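PDB 2D2R: isoprenyl transferase from Helicobacter pylori, which probably condenses isopentenyl diphosphate with an allylic diphosphate, in a magnesium-dependent reaction, to build the undecaprenyl chain. Local coordinates for residues E148-S159 / E173-R181. Numbering follows the deposited sequence.
Sequences ELSRAFKSLLES and EISNRLDTR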
loop_
_atom_site.group_PDB
_atom_site.type_symbol
_atom_site.label_atom_id
_atom_site.label_comp_id
_atom_site.label_asym_id
_atom_site.label_seq_id
_atom_site.Cartn_x
_atom_site.Cartn_y
_atom_site.Cartn_z
ATOM N N GLU A 148 -2.814 -12.587 3.662
ATOM C CA GLU A 148 -1.468 -12.964 4.098
ATOM C C GLU A 148 -1.222 -12.511 5.546
ATOM O O GLU A 148 -0.687 -13.252 6.362
ATOM C CB GLU A 148 -0.390 -12.367 3.200
ATOM C CG GLU A 148 1.064 -12.770 3.578
ATOM C CD GLU A 148 2.127 -11.946 2.825
ATOM O OE1 GLU A 148 1.813 -10.813 2.332
ATOM O OE2 GLU A 148 3.273 -12.429 2.733
ATOM N N LEU A 149 -1.620 -11.282 5.876
ATOM C CA LEU A 149 -1.428 -10.793 7.229
ATOM C C LEU A 149 -2.264 -11.576 8.229
ATOM O O LEU A 149 -1.836 -11.809 9.387
ATOM C CB LEU A 149 -1.741 -9.286 7.299
ATOM C CG LEU A 149 -0.573 -8.469 6.706
ATOM C CD1 LEU A 149 -1.054 -7.055 6.233
ATOM C CD2 LEU A 149 0.556 -8.348 7.794
ATOM N N SER A 150 -3.464 -11.983 7.807
ATOM C CA SER A 150 -4.342 -12.759 8.665
ATOM C C SER A 150 -3.691 -14.090 8.968
ATOM O O SER A 150 -3.794 -14.578 10.067
ATOM C CB SER A 150 -5.672 -13.050 7.956
ATOM O OG SER A 150 -6.384 -11.842 7.791
ATOM N N ARG A 151 -3.073 -14.705 7.961
ATOM C CA ARG A 151 -2.425 -16.002 8.164
ATOM C C ARG A 151 -1.175 -15.814 9.014
ATOM O O ARG A 151 -0.822 -16.697 9.808
ATOM C CB ARG A 151 -2.092 -16.655 6.811
ATOM C CG ARG A 151 -3.354 -17.134 6.090
ATOM C CD ARG A 151 -3.024 -17.917 4.765
ATOM N NE ARG A 151 -2.615 -17.055 3.644
ATOM C CZ ARG A 151 -1.358 -16.880 3.227
ATOM N NH1 ARG A 151 -0.377 -17.508 3.833
ATOM N NH2 ARG A 151 -1.062 -16.052 2.212
ATOM N N ALA A 152 -0.529 -14.653 8.896
ATOM C CA ALA A 152 0.669 -14.402 9.701
ATOM C C ALA A 152 0.234 -14.345 11.154
ATOM O O ALA A 152 0.922 -14.863 12.044
ATOM C CB ALA A 152 1.305 -13.095 9.291
ATOM N N PHE A 153 -0.925 -13.741 11.391
ATOM C CA PHE A 153 -1.432 -13.596 12.762
ATOM C C PHE A 153 -1.794 -14.941 13.375
ATOM O O PHE A 153 -1.565 -15.189 14.572
ATOM C CB PHE A 153 -2.680 -12.717 12.824
ATOM C CG PHE A 153 -3.388 -12.795 14.152
ATOM C CD1 PHE A 153 -2.969 -12.005 15.244
ATOM C CD2 PHE A 153 -4.442 -13.686 14.338
ATOM C CE1 PHE A 153 -3.608 -12.112 16.513
ATOM C CE2 PHE A 153 -5.090 -13.808 15.589
ATOM C CZ PHE A 153 -4.677 -13.019 16.692
ATOM N N LYS A 154 -2.426 -15.768 12.545
ATOM C CA LYS A 154 -2.861 -17.112 12.946
ATOM C C LYS A 154 -1.610 -17.911 13.263
ATOM O O LYS A 154 -1.609 -18.775 14.158
ATOM C CB LYS A 154 -3.651 -17.758 11.803
ATOM C CG LYS A 154 -4.218 -19.153 12.094
ATOM C CD LYS A 154 -5.279 -19.562 11.016
ATOM C CE LYS A 154 -4.704 -19.484 9.610
ATOM N NZ LYS A 154 -5.751 -19.237 8.509
ATOM N N SER A 155 -0.553 -17.634 12.510
ATOM C CA SER A 155 0.724 -18.285 12.726
ATOM C C SER A 155 1.256 -17.904 14.122
ATOM O O SER A 155 1.718 -18.783 14.869
ATOM C CB SER A 155 1.736 -17.869 11.649
ATOM O OG SER A 155 3.058 -18.312 11.958
ATOM N N LEU A 156 1.156 -16.621 14.497
ATOM C CA LEU A 156 1.684 -16.178 15.801
ATOM C C LEU A 156 0.849 -16.668 16.962
ATOM O O LEU A 156 1.386 -16.912 18.028
ATOM C CB LEU A 156 1.787 -14.640 15.899
ATOM C CG LEU A 156 2.903 -14.026 15.043
ATOM C CD1 LEU A 156 2.581 -12.542 14.703
ATOM C CD2 LEU A 156 4.195 -14.150 15.760
ATOM N N LEU A 157 -0.459 -16.776 16.757
ATOM C CA LEU A 157 -1.381 -17.231 17.802
ATOM C C LEU A 157 -1.213 -18.737 18.009
ATOM O O LEU A 157 -1.228 -19.231 19.133
ATOM C CB LEU A 157 -2.843 -16.950 17.410
ATOM C CG LEU A 157 -4.033 -17.470 18.248
ATOM C CD1 LEU A 157 -3.744 -17.473 19.724
ATOM C CD2 LEU A 157 -5.199 -16.576 18.017
ATOM N N GLU A 158 -1.054 -19.460 16.918
ATOM C CA GLU A 158 -0.912 -20.907 17.000
ATOM C C GLU A 158 0.486 -21.352 17.425
ATOM O O GLU A 158 0.621 -22.400 18.066
ATOM C CB GLU A 158 -1.295 -21.529 15.659
ATOM C CG GLU A 158 -2.775 -21.419 15.399
ATOM C CD GLU A 158 -3.189 -21.951 14.039
ATOM O OE1 GLU A 158 -2.321 -22.409 13.280
ATOM O OE2 GLU A 158 -4.391 -21.899 13.733
ATOM N N SER A 159 1.513 -20.578 17.074
ATOM C CA SER A 159 2.885 -20.888 17.473
ATOM C C SER A 159 3.621 -19.605 17.847
ATOM O O SER A 159 4.418 -19.103 17.107
ATOM C CB SER A 159 3.620 -21.581 16.357
ATOM O OG SER A 159 2.813 -22.633 15.866
ATOM N N GLU A 173 8.334 -9.658 14.269
ATOM C CA GLU A 173 7.720 -10.983 14.332
ATOM C C GLU A 173 6.720 -11.210 13.194
ATOM O O GLU A 173 6.581 -12.314 12.685
ATOM C CB GLU A 173 7.011 -11.240 15.661
ATOM C CG GLU A 173 7.938 -11.192 16.925
ATOM C CD GLU A 173 9.050 -12.241 16.919
ATOM O OE1 GLU A 173 8.805 -13.372 16.398
ATOM O OE2 GLU A 173 10.153 -11.934 17.449
ATOM N N ILE A 174 6.048 -10.152 12.784
ATOM C CA ILE A 174 5.071 -10.315 11.711
ATOM C C ILE A 174 5.833 -10.493 10.440
ATOM O O ILE A 174 5.569 -11.411 9.666
ATOM C CB ILE A 174 4.167 -9.089 11.628
ATOM C CG1 ILE A 174 3.269 -9.041 12.856
ATOM C CG2 ILE A 174 3.340 -9.102 10.328
ATOM C CD1 ILE A 174 2.438 -7.687 13.023
ATOM N N SER A 175 6.849 -9.666 10.244
ATOM C CA SER A 175 7.634 -9.716 9.028
ATOM C C SER A 175 8.158 -11.118 8.752
ATOM O O SER A 175 8.174 -11.620 7.643
ATOM C CB SER A 175 8.780 -8.751 9.205
ATOM O OG SER A 175 9.639 -8.797 8.118
ATOM N N ASN A 176 8.518 -11.785 9.828
ATOM C CA ASN A 176 9.117 -13.117 9.678
ATOM C C ASN A 176 8.146 -14.277 9.616
ATOM O O ASN A 176 8.557 -15.427 9.462
ATOM C CB ASN A 176 10.269 -13.119 10.726
ATOM C CG ASN A 176 11.395 -12.161 10.245
ATOM O OD1 ASN A 176 11.633 -10.933 10.722
ATOM N ND2 ASN A 176 12.057 -12.616 9.165
ATOM N N ARG A 177 6.839 -13.972 9.650
ATOM C CA ARG A 177 5.810 -14.999 9.502
ATOM C C ARG A 177 5.018 -14.770 8.194
ATOM O O ARG A 177 4.109 -15.571 7.902
ATOM C CB ARG A 177 4.773 -14.997 10.629
ATOM C CG ARG A 177 5.230 -15.210 12.045
ATOM C CD ARG A 177 5.963 -16.546 12.201
ATOM N NE ARG A 177 6.488 -16.693 13.570
ATOM C CZ ARG A 177 5.881 -17.351 14.548
ATOM N NH1 ARG A 177 4.707 -17.954 14.337
ATOM N NH2 ARG A 177 6.444 -17.382 15.758
ATOM N N LEU A 178 5.307 -13.680 7.452
ATOM C CA LEU A 178 4.608 -13.398 6.181
ATOM C C LEU A 178 5.159 -14.382 5.160
ATOM O O LEU A 178 6.241 -14.898 5.367
ATOM C CB LEU A 178 4.905 -11.962 5.725
ATOM C CG LEU A 178 4.136 -10.955 6.627
ATOM C CD1 LEU A 178 4.566 -9.562 6.344
ATOM C CD2 LEU A 178 2.619 -11.093 6.364
ATOM N N ASP A 179 4.420 -14.643 4.087
ATOM C CA ASP A 179 4.873 -15.575 3.006
ATOM C C ASP A 179 6.225 -15.121 2.452
ATOM O O ASP A 179 7.019 -15.912 1.951
ATOM C CB ASP A 179 3.868 -15.554 1.835
ATOM C CG ASP A 179 2.502 -16.072 2.202
ATOM O OD1 ASP A 179 1.608 -16.040 1.315
ATOM O OD2 ASP A 179 2.267 -16.520 3.352
ATOM N N THR A 180 6.497 -13.821 2.529
ATOM C CA THR A 180 7.723 -13.206 1.999
ATOM C C THR A 180 8.889 -13.173 2.988
ATOM O O THR A 180 9.883 -12.508 2.742
ATOM C CB THR A 180 7.444 -11.718 1.612
ATOM O OG1 THR A 180 6.809 -11.099 2.736
ATOM C CG2 THR A 180 6.476 -11.621 0.433
ATOM N N ARG A 181 8.776 -13.846 4.110
ATOM C CA ARG A 181 9.860 -13.791 5.076
ATOM C C ARG A 181 11.226 -14.012 4.387
ATOM O O ARG A 181 11.347 -14.810 3.426
ATOM C CB ARG A 181 9.613 -14.837 6.162
ATOM C CG ARG A 181 9.650 -16.261 5.673
ATOM C CD ARG A 181 9.141 -17.133 6.799
ATOM N NE ARG A 181 10.179 -17.428 7.800
ATOM C CZ ARG A 181 11.154 -18.339 7.633
ATOM N NH1 ARG A 181 11.242 -19.051 6.508
ATOM N NH2 ARG A 181 12.047 -18.548 8.598
HETATM O O HOH W 1 1.439 -15.288 5.864
#
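L178 packs against A152 and L149 where the helix 145-158 of this cis-prenyltransferase fold, a parallel sheet flanked by helices, meets the turn that follows helix 171-175. The arrangement illustrates how an apolar centre can be closed at both ends by arginines reaching across in opposite directions. CD2 of L178 does most of the touching: it lies 3.8 Å from CB of A152 and 3.7 Å from CD2 of L149. I174 extends the tight part, with CG2 on L149 and CG1 on L156, while W204 also packs on I174 and L178 and F153 of the second subunit packs on I174, tying this layer to the dimer interface. The buried E148, its CG anti to the backbone N (chi1 -178°), crosses L178 at about a right angle, laying CG and CD against CD2; Y143 and Q205 hold its OE1, while OE2 receives a weak bond from D179 N.

The more solvent-accessible side is polar. R151 grips the carboxylate of D179 end-on, NH1 to OD2 and NH2 to OD1 (2.8 Å, N-H...O 170°), with the two planes 30° apart; G109 N also binds OD1, and water 1 lies within hydrogen-bonding distance of both D179 OD2 and E148 O.

At the far end R177, bent at its second torsion, folds along the helix and places its guanidinium under L156 CD2, which sits 3.8 Å above the centre of the plane. The helix terminus is clasped at the guanidinium edge: NH1 meets S155 OG at 2.9 Å, and both NH1 and NH2 donate to the exposed S159 at its O, each at 3.0 Å.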